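Side-chain contact in taurine:2-oxoglutarate aminotransferase (Bifidobacterium kashiwanohense PV20-2, PDB 6JIX), which probably transfers the amino group of taurine to 2-oxoglutarate, giving glutamate, with pyridoxal 5'-phosphate as cofactor: residues A[216-221]-A[236-241]. Sequence-based numbering, arbitrary orientation.
Sequences ILMESI and EGVRAL. With PLP (pyridoxal-5'-phosphate), chain G.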
loop_
_atom_site.group_PDB
_atom_site.type_symbol
_atom_site.label_atom_id
_atom_site.label_comp_id
_atom_site.label_asym_id
_atom_site.label_seq_id
_atom_site.Cartn_x
_atom_site.Cartn_y
_atom_site.Cartn_z
ATOM N N ILE A 216 -2.745 -17.578 13.597
ATOM C CA ILE A 216 -1.354 -17.396 13.950
ATOM C C ILE A 216 -0.649 -16.916 12.692
ATOM O O ILE A 216 -0.722 -17.570 11.641
ATOM C CB ILE A 216 -0.734 -18.697 14.471
ATOM C CG1 ILE A 216 -1.299 -19.043 15.846
ATOM C CG2 ILE A 216 0.790 -18.581 14.527
ATOM C CD1 ILE A 216 -0.674 -20.289 16.423
ATOM N N LEU A 217 0.021 -15.773 12.787
ATOM C CA LEU A 217 0.695 -15.176 11.645
ATOM C C LEU A 217 2.204 -15.217 11.868
ATOM O O LEU A 217 2.707 -14.658 12.851
ATOM C CB LEU A 217 0.207 -13.740 11.442
ATOM C CG LEU A 217 1.052 -12.774 10.611
ATOM C CD1 LEU A 217 1.122 -13.211 9.144
ATOM C CD2 LEU A 217 0.463 -11.390 10.730
ATOM N N MET A 218 2.927 -15.887 10.971
ATOM C CA MET A 218 4.378 -15.966 11.108
ATOM C C MET A 218 5.047 -15.928 9.747
ATOM O O MET A 218 4.519 -16.462 8.771
ATOM C CB MET A 218 4.865 -17.172 11.941
ATOM C CG MET A 218 4.065 -18.410 11.908
ATOM S SD MET A 218 4.347 -19.363 13.438
ATOM C CE MET A 218 6.127 -19.509 13.553
ATOM N N GLU A 219 6.167 -15.205 9.683
ATOM C CA GLU A 219 7.089 -15.341 8.560
ATOM C C GLU A 219 7.523 -16.789 8.411
ATOM O O GLU A 219 7.985 -17.418 9.377
ATOM C CB GLU A 219 8.334 -14.479 8.773
ATOM C CG GLU A 219 8.168 -12.992 8.615
ATOM C CD GLU A 219 9.446 -12.228 8.975
ATOM O OE1 GLU A 219 10.237 -11.933 8.048
ATOM O OE2 GLU A 219 9.656 -11.917 10.172
ATOM N N SER A 220 7.431 -17.301 7.182
ATOM C CA SER A 220 7.833 -18.689 6.938
ATOM C C SER A 220 9.220 -18.958 7.515
ATOM O O SER A 220 9.412 -19.892 8.305
ATOM C CB SER A 220 7.802 -18.989 5.435
ATOM O OG SER A 220 6.481 -18.937 4.902
ATOM N N ILE A 221 10.179 -18.094 7.189
ATOM C CA ILE A 221 11.482 -18.026 7.842
ATOM C C ILE A 221 11.692 -16.569 8.202
ATOM O O ILE A 221 11.594 -15.702 7.325
ATOM C CB ILE A 221 12.618 -18.521 6.929
ATOM C CG1 ILE A 221 12.519 -20.028 6.723
ATOM C CG2 ILE A 221 13.983 -18.161 7.527
ATOM C CD1 ILE A 221 13.222 -20.523 5.455
ATOM N N GLU A 236 5.933 -27.374 11.544
ATOM C CA GLU A 236 4.925 -28.423 11.435
ATOM C C GLU A 236 4.076 -28.491 12.691
ATOM O O GLU A 236 2.859 -28.709 12.617
ATOM C CB GLU A 236 5.592 -29.776 11.180
ATOM C CG GLU A 236 6.093 -29.967 9.752
ATOM C CD GLU A 236 7.474 -29.380 9.523
ATOM O OE1 GLU A 236 8.049 -28.795 10.470
ATOM O OE2 GLU A 236 7.978 -29.504 8.383
ATOM N N GLY A 237 4.694 -28.261 13.853
ATOM C CA GLY A 237 3.944 -28.297 15.094
ATOM C C GLY A 237 2.998 -27.123 15.233
ATOM O O GLY A 237 1.886 -27.266 15.758
ATOM N N VAL A 238 3.427 -25.945 14.780
ATOM C CA VAL A 238 2.523 -24.804 14.731
ATOM C C VAL A 238 1.305 -25.132 13.877
ATOM O O VAL A 238 0.162 -24.892 14.282
ATOM C CB VAL A 238 3.257 -23.558 14.220
ATOM C CG1 VAL A 238 2.258 -22.379 14.102
ATOM C CG2 VAL A 238 4.412 -23.223 15.146
ATOM N N ARG A 239 1.530 -25.693 12.686
ATOM C CA ARG A 239 0.414 -26.114 11.834
ATOM C C ARG A 239 -0.491 -27.100 12.564
ATOM O O ARG A 239 -1.717 -27.090 12.386
ATOM C CB ARG A 239 0.941 -26.729 10.535
ATOM C CG ARG A 239 -0.134 -27.288 9.629
ATOM C CD ARG A 239 -0.932 -26.178 8.984
ATOM N NE ARG A 239 -2.163 -25.865 9.712
ATOM C CZ ARG A 239 -3.105 -25.053 9.245
ATOM N NH1 ARG A 239 -2.948 -24.476 8.055
ATOM N NH2 ARG A 239 -4.204 -24.815 9.958
ATOM N N ALA A 240 0.098 -27.967 13.385
ATOM C CA ALA A 240 -0.698 -28.930 14.137
ATOM C C ALA A 240 -1.567 -28.231 15.178
ATOM O O ALA A 240 -2.756 -28.551 15.323
ATOM C CB ALA A 240 0.223 -29.960 14.794
ATOM N N LEU A 241 -0.992 -27.276 15.922
ATOM C CA LEU A 241 -1.792 -26.550 16.910
ATOM C C LEU A 241 -2.945 -25.813 16.243
ATOM O O LEU A 241 -4.066 -25.810 16.764
ATOM C CB LEU A 241 -0.930 -25.576 17.715
ATOM C CG LEU A 241 0.254 -26.108 18.508
ATOM C CD1 LEU A 241 1.076 -24.933 19.019
ATOM C CD2 LEU A 241 -0.220 -27.023 19.650
HETATM N N1 PLP G . 6.621 -8.915 5.718
HETATM C C2 PLP G . 7.931 -9.168 5.653
HETATM C C2A PLP G . 8.469 -10.555 5.960
HETATM C C3 PLP G . 8.844 -8.144 5.298
HETATM O O3 PLP G . 10.205 -8.374 5.227
HETATM C C4 PLP G . 8.381 -6.880 5.007
HETATM C C4A PLP G . 9.412 -5.781 4.618
HETATM O O4A PLP G . 10.574 -5.847 5.018
HETATM C C5 PLP G . 6.971 -6.657 5.087
HETATM C C6 PLP G . 6.108 -7.703 5.441
HETATM C C5A PLP G . 6.396 -5.231 4.759
HETATM O O4P PLP G . 6.374 -5.144 3.370
HETATM P P PLP G . 6.193 -3.695 2.652
HETATM O O1P PLP G . 5.984 -3.863 1.210
HETATM O O2P PLP G . 4.958 -3.020 3.099
HETATM O O3P PLP G . 7.534 -2.744 3.013
#
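Val238 meets Ile216 and Met218 where helix 234-245 packs against strand 213-219 in a beta-alpha-beta unit of the class-III aminotransferase fold, whose next strand, 248-252, runs parallel beside the first. At the end of strand 213-219 the carboxylate of Glu219 lies beside the C2A methyl of PLP, OE1 accepting a hydrogen bond from Gly223 N and OE2 one from Tyr143 N. Along the helix, Glu236 comes first and is turned to another part of the chain, its OE2 accepting a hydrogen bond from Asp271 N. Two residues on, both close approaches to the strand run through one methyl of Val238, CG1. Anti to the backbone N (chi1 177°), this branch reaches the strand and lies 3.7 Å from Met218 SD, the atom of that buried side chain nearest the valine. The thioether chain crosses the valine at a slant, and its bend at chi3 (-52°) sets only the direction of the terminal CE. Ile216 completes the packing with CG2, 4.1 Å from Val238 CG1. Leu198 of helix 190-208 and Met249 of strand 248-252 also pack on Val238. Arg239 points its CB away from the strand, and its guanidinium forms salt bridges with Asp275 and Asp243. Leu241, a turn after Val238, has its CB directed toward the strand and packs on Leu201 and Asp202 of helix 190-208; its backbone N bonds to Gly237 O at 2.9 Å.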